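Local coordinates for putative ABC transporter, periplasmic binding protein, amino acid (Neisseria gonorrhoeae, PDB 2YJP) that binds L-cysteine as the periplasmic solute receptor of a putative ABC transporter, probably delivering the amino acid for uptake, at residues Leu167-Gly172 with Leu188-Gln193; Lys171-Asp176 with Leu209-Ala214. The protein carries 1 engineered substitution. All coordinates share one frame; numbering follows the deposited sequence.

Contact 1 starts on strand 166-170; contact 2 starts just beyond it, in the turn at Lys171 and Gly172, which the two share, and the first turn of helix 174-182. From this helix the chain returns in strand 187-191, where contact 1 closes the shorter loop as a beta-alpha-beta unit. It goes on through helix 194-202 to strand 208-212, on the other edge of strand 166-170, where contact 2 closes the longer loop. The two closures therefore cross. A salt bridge from Lys190 to Asp176 joins them directly. Contact 1 pairs neighbouring strands and ends at a zinc-binding aspartate, while contact 2 brings helix start and strand end together round the bound cysteine.

Contact 1 (Leu167-Gly172 with Leu188-Gln193); sequences LLVNKG and LLKFDQ. With ZN (zinc ion), chain G.
Leu167-Asn170 and Leu188-Phe191 run as neighbouring parallel strands, their axes 4.8 Å apart and inclined by 30°, and form the two strands of a beta-alpha-beta crossover whose helix is 174-182. The ladder is made of bonds such as Leu189 N to Leu167 O (2.9 Å) and Phe191 N to Val169 O (3.2 Å), with Val169 N bonded to Leu189 O between them. On the face covered by the crossover helix, Leu167 and Leu188 lie side by side and meet through their CD2 methyls at 3.7 Å. Further along this face, Val169 CG2 rests alongside CG of Lys190, whose extended chain carries its ammonium on to a salt bridge with Asp176. The other face is covered by helix 194-202. Here CD2 of Leu168 reaches over to CB of Leu189 and meets the Phe191 ring at its edge, in plane, 3.6 Å from CE2.

At the strand ends the pairing passes from backbone to side chain. Asn170 holds CG anti to its own N (chi1 176°), which carries the amide across to the turn beyond Phe191. Its ND2 donates to Phe191 O at 3.1 Å, while Lys171 N approaches the same oxygen from the opposite face of the carbonyl plane at 2.8 Å; a weak bond from ND2 to Asp192 O adds to the grip. One water joins Asn170 OD1 to Asp192 O, and a second bridges that carbonyl to Lys171 O. Just past the strand, Asp192 shares a zinc ion with Glu105, its OD2 lying 2.0 Å from the metal.

Contact 2 (Lys171-Asp176 with Leu209-Ala214); sequences KGTTAD and LAHDNA. With CYS (cysteine), chain D.
Thr174 and Asp212 face each other across the bound cysteine and take hold of opposite ends of its backbone. The backbone N of Thr174 donates to the ligand OXT at 3.0 Å. At the other end Asp212 OD2 accepts from N of the bound CYS at 2.7 Å; the same carboxylate oxygen also forms a salt bridge with Lys65. The ligand's CB and SG lie beside His211, with SG at the edge of the imidazole, in its plane. Thr173 CG2 approaches His211 CE1 to 3.9 Å, the two side chains crossing at about a right angle. Arg109 and Arg131 are further partners of the ligand.

This is the substrate cleft of a family 3 solute-binding protein, lined here by the N terminus of helix 174-182 and the end of strand 208-212. The ligand carboxylate therefore sits where the helix end would be expected to stabilise negative charge. Thr173 is the N-cap residue: its OG1, placed between backbone N and carbonyl carbon (chi1 58°), accepts a weak capping bond from Asp176 N and is also bonded to Asn170 O.

Outside the first shell, waters bridge the segments. One donates to both Thr173 OG1 and Ala210 O; another connects Thr174 OG1 with Asp212 OD1, and a third links that carboxylate oxygen to Ala175 N. Ala175 CB packs 3.5 Å from Ala210 O. The imidazole is fixed at both nitrogens: His211 ND1 accepts from Asp212 N at 2.9 Å, nearly in the ring plane, and NE2 is bonded to Asn194. Behind the turn, Gly172 N meets the anti lone pair of Asp176 OD2 at 2.9 Å.

Contact 1 (Leu167-Gly172 with Leu188-Gln193)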
# COMPACT_ATOMS: atom_id res chain seq x y z
N LEU A 167 -20.00 -0.65 6.89
CA LEU A 167 -18.90 -0.29 5.99
C LEU A 167 -17.80 -1.32 6.10
O LEU A 167 -17.42 -1.71 7.22
CB LEU A 167 -18.36 1.12 6.33
CG LEU A 167 -17.21 1.69 5.55
CD1 LEU A 167 -17.56 1.94 4.06
CD2 LEU A 167 -16.75 2.98 6.24
N LEU A 168 -17.32 -1.80 4.95
CA LEU A 168 -16.21 -2.76 4.92
C LEU A 168 -14.83 -2.07 4.89
O LEU A 168 -14.62 -1.07 4.16
CB LEU A 168 -16.32 -3.65 3.69
CG LEU A 168 -17.63 -4.45 3.69
CD1 LEU A 168 -17.93 -5.11 2.36
CD2 LEU A 168 -17.54 -5.49 4.76
N VAL A 169 -13.90 -2.56 5.70
CA VAL A 169 -12.55 -2.09 5.60
C VAL A 169 -11.60 -3.29 5.78
O VAL A 169 -11.94 -4.29 6.49
CB VAL A 169 -12.18 -1.03 6.72
CG1 VAL A 169 -12.88 0.29 6.49
CG2 VAL A 169 -12.43 -1.58 8.17
N ASN A 170 -10.41 -3.16 5.17
CA ASN A 170 -9.32 -4.10 5.40
C ASN A 170 -8.74 -3.74 6.77
O ASN A 170 -8.39 -2.56 6.99
CB ASN A 170 -8.33 -4.02 4.25
CG ASN A 170 -7.08 -4.90 4.43
OD1 ASN A 170 -6.07 -4.55 4.06
ND2 ASN A 170 -7.20 -6.03 4.90
N LYS A 171 -8.74 -4.70 7.70
CA LYS A 171 -8.24 -4.45 9.01
C LYS A 171 -6.79 -3.86 8.98
O LYS A 171 -5.93 -4.38 8.25
CB LYS A 171 -8.32 -5.75 9.88
CG LYS A 171 -7.74 -5.56 11.30
CD LYS A 171 -8.09 -6.72 12.28
CE LYS A 171 -7.15 -6.72 13.50
NZ LYS A 171 -7.17 -8.05 14.28
N GLY A 172 -6.57 -2.82 9.78
CA GLY A 172 -5.23 -2.29 10.05
C GLY A 172 -4.79 -1.27 8.97
O GLY A 172 -3.63 -0.96 8.87
N LEU A 188 -18.34 -0.73 11.37
CA LEU A 188 -17.31 -1.35 10.53
C LEU A 188 -17.30 -2.87 10.61
O LEU A 188 -17.37 -3.47 11.70
CB LEU A 188 -15.91 -0.87 10.95
CG LEU A 188 -15.66 0.64 10.89
CD1 LEU A 188 -14.26 0.94 11.48
CD2 LEU A 188 -15.89 1.22 9.43
N LEU A 189 -17.15 -3.49 9.46
CA LEU A 189 -16.85 -4.91 9.37
C LEU A 189 -15.47 -5.06 8.73
O LEU A 189 -15.23 -4.63 7.62
CB LEU A 189 -17.90 -5.63 8.54
CG LEU A 189 -17.76 -7.14 8.41
CD1 LEU A 189 -17.98 -7.81 9.69
CD2 LEU A 189 -18.87 -7.71 7.64
N LYS A 190 -14.56 -5.69 9.46
CA LYS A 190 -13.14 -5.72 9.09
C LYS A 190 -12.69 -7.15 8.68
O LYS A 190 -13.11 -8.13 9.26
CB LYS A 190 -12.29 -5.19 10.24
CG LYS A 190 -12.90 -4.02 10.96
CD LYS A 190 -11.90 -3.34 11.89
CE LYS A 190 -12.62 -2.28 12.75
NZ LYS A 190 -11.73 -1.43 13.61
N PHE A 191 -11.86 -7.24 7.64
CA PHE A 191 -11.32 -8.52 7.22
C PHE A 191 -9.81 -8.36 7.12
O PHE A 191 -9.34 -7.27 6.74
CB PHE A 191 -11.88 -8.86 5.84
CG PHE A 191 -13.35 -9.19 5.85
CD1 PHE A 191 -13.80 -10.50 6.10
CD2 PHE A 191 -14.28 -8.19 5.65
CE1 PHE A 191 -15.17 -10.79 6.15
CE2 PHE A 191 -15.66 -8.46 5.70
CZ PHE A 191 -16.10 -9.74 5.93
N ASP A 192 -9.06 -9.38 7.48
CA ASP A 192 -7.55 -9.36 7.43
C ASP A 192 -6.97 -9.04 6.04
O ASP A 192 -6.03 -8.28 5.92
CB ASP A 192 -6.99 -10.70 7.90
CG ASP A 192 -7.12 -10.91 9.43
OD1 ASP A 192 -7.69 -10.02 10.06
OD2 ASP A 192 -6.62 -11.93 10.04
N GLN A 193 -7.56 -9.61 4.98
CA GLN A 193 -7.02 -9.60 3.65
C GLN A 193 -7.85 -8.76 2.67
O GLN A 193 -9.11 -8.71 2.83
CB GLN A 193 -7.04 -11.04 3.13
CG GLN A 193 -6.32 -11.98 4.03
CD GLN A 193 -6.21 -13.40 3.39
OE1 GLN A 193 -5.82 -13.53 2.23
NE2 GLN A 193 -6.55 -14.44 4.16
ZN ZN G . -4.97 -12.67 9.21
O HOH W 1 -4.01 -6.61 4.23
O HOH W 2 -4.80 -6.73 7.70

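Contact 2 (Lys171-Asp176 with Leu209-Ala214)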
# COMPACT_ATOMS: atom_id res chain seq x y z
N LYS A 171 -8.74 -4.70 7.70
CA LYS A 171 -8.24 -4.45 9.01
C LYS A 171 -6.79 -3.86 8.98
O LYS A 171 -5.93 -4.38 8.25
CB LYS A 171 -8.32 -5.75 9.88
CG LYS A 171 -7.74 -5.56 11.30
CD LYS A 171 -8.09 -6.72 12.28
CE LYS A 171 -7.15 -6.72 13.50
NZ LYS A 171 -7.17 -8.05 14.28
N GLY A 172 -6.57 -2.82 9.78
CA GLY A 172 -5.23 -2.29 10.05
C GLY A 172 -4.79 -1.27 8.97
O GLY A 172 -3.63 -0.96 8.87
N THR A 173 -5.73 -0.85 8.11
CA THR A 173 -5.44 0.14 7.12
C THR A 173 -5.74 1.56 7.63
O THR A 173 -6.37 1.76 8.69
CB THR A 173 -6.24 -0.08 5.79
OG1 THR A 173 -7.65 -0.09 6.04
CG2 THR A 173 -5.81 -1.39 5.07
N THR A 174 -5.29 2.55 6.88
CA THR A 174 -5.60 3.95 7.19
C THR A 174 -7.11 4.17 7.07
O THR A 174 -7.66 4.92 7.85
CB THR A 174 -4.88 4.93 6.29
OG1 THR A 174 -4.98 4.44 4.96
CG2 THR A 174 -3.35 5.09 6.72
N ALA A 175 -7.79 3.46 6.15
CA ALA A 175 -9.28 3.62 6.14
C ALA A 175 -9.93 3.14 7.44
O ALA A 175 -10.83 3.82 7.95
CB ALA A 175 -9.93 2.97 4.95
N ASP A 176 -9.47 1.98 7.94
CA ASP A 176 -9.90 1.45 9.25
C ASP A 176 -9.62 2.50 10.32
O ASP A 176 -10.51 2.84 11.10
CB ASP A 176 -9.08 0.16 9.52
CG ASP A 176 -9.42 -0.50 10.84
OD1 ASP A 176 -10.34 -0.06 11.58
OD2 ASP A 176 -8.70 -1.48 11.13
N LEU A 209 -17.25 0.11 0.78
CA LEU A 209 -15.96 -0.30 1.25
C LEU A 209 -15.00 0.88 1.11
O LEU A 209 -14.94 1.52 0.06
CB LEU A 209 -15.49 -1.50 0.43
CG LEU A 209 -14.13 -2.12 0.72
CD1 LEU A 209 -13.96 -3.49 0.02
CD2 LEU A 209 -12.95 -1.15 0.32
N ALA A 210 -14.28 1.18 2.16
CA ALA A 210 -13.35 2.29 2.16
C ALA A 210 -11.90 1.80 2.13
O ALA A 210 -11.57 0.81 2.80
CB ALA A 210 -13.59 3.16 3.38
N HIS A 211 -11.06 2.51 1.38
CA HIS A 211 -9.64 2.13 1.18
C HIS A 211 -8.92 3.27 0.44
O HIS A 211 -9.54 4.31 0.13
CB HIS A 211 -9.54 0.86 0.28
CG HIS A 211 -8.46 -0.09 0.69
ND1 HIS A 211 -7.17 0.32 0.95
CD2 HIS A 211 -8.47 -1.43 0.87
CE1 HIS A 211 -6.43 -0.73 1.28
NE2 HIS A 211 -7.20 -1.80 1.23
N ASP A 212 -7.63 3.07 0.12
CA ASP A 212 -6.84 3.99 -0.69
C ASP A 212 -7.62 4.21 -1.97
O ASP A 212 -8.03 3.24 -2.61
CB ASP A 212 -5.42 3.39 -1.01
CG ASP A 212 -4.47 3.42 0.19
OD1 ASP A 212 -4.87 3.99 1.24
OD2 ASP A 212 -3.29 2.86 0.10
N ASN A 213 -7.79 5.45 -2.42
CA ASN A 213 -8.60 5.64 -3.65
C ASN A 213 -8.00 5.02 -4.91
O ASN A 213 -8.75 4.47 -5.75
CB ASN A 213 -9.04 7.11 -3.89
CG ASN A 213 -7.85 8.12 -3.97
OD1 ASN A 213 -6.67 7.76 -4.19
ND2 ASN A 213 -8.19 9.41 -3.81
N ALA A 214 -6.68 5.08 -5.02
CA ALA A 214 -5.99 4.48 -6.13
C ALA A 214 -6.29 2.98 -6.20
O ALA A 214 -6.47 2.44 -7.26
CB ALA A 214 -4.44 4.73 -6.00
N CYS D . -1.64 2.51 2.22
CA CYS D . -2.70 2.25 3.23
C CYS D . -2.06 1.90 4.57
O CYS D . -0.80 1.93 4.69
CB CYS D . -3.61 1.10 2.81
SG CYS D . -2.76 -0.45 2.48
OXT CYS D . -2.80 1.61 5.52
O HOH W 3 -9.60 -0.50 4.05
O HOH W 4 -3.60 5.86 2.95
O HOH W 5 -6.67 2.43 3.33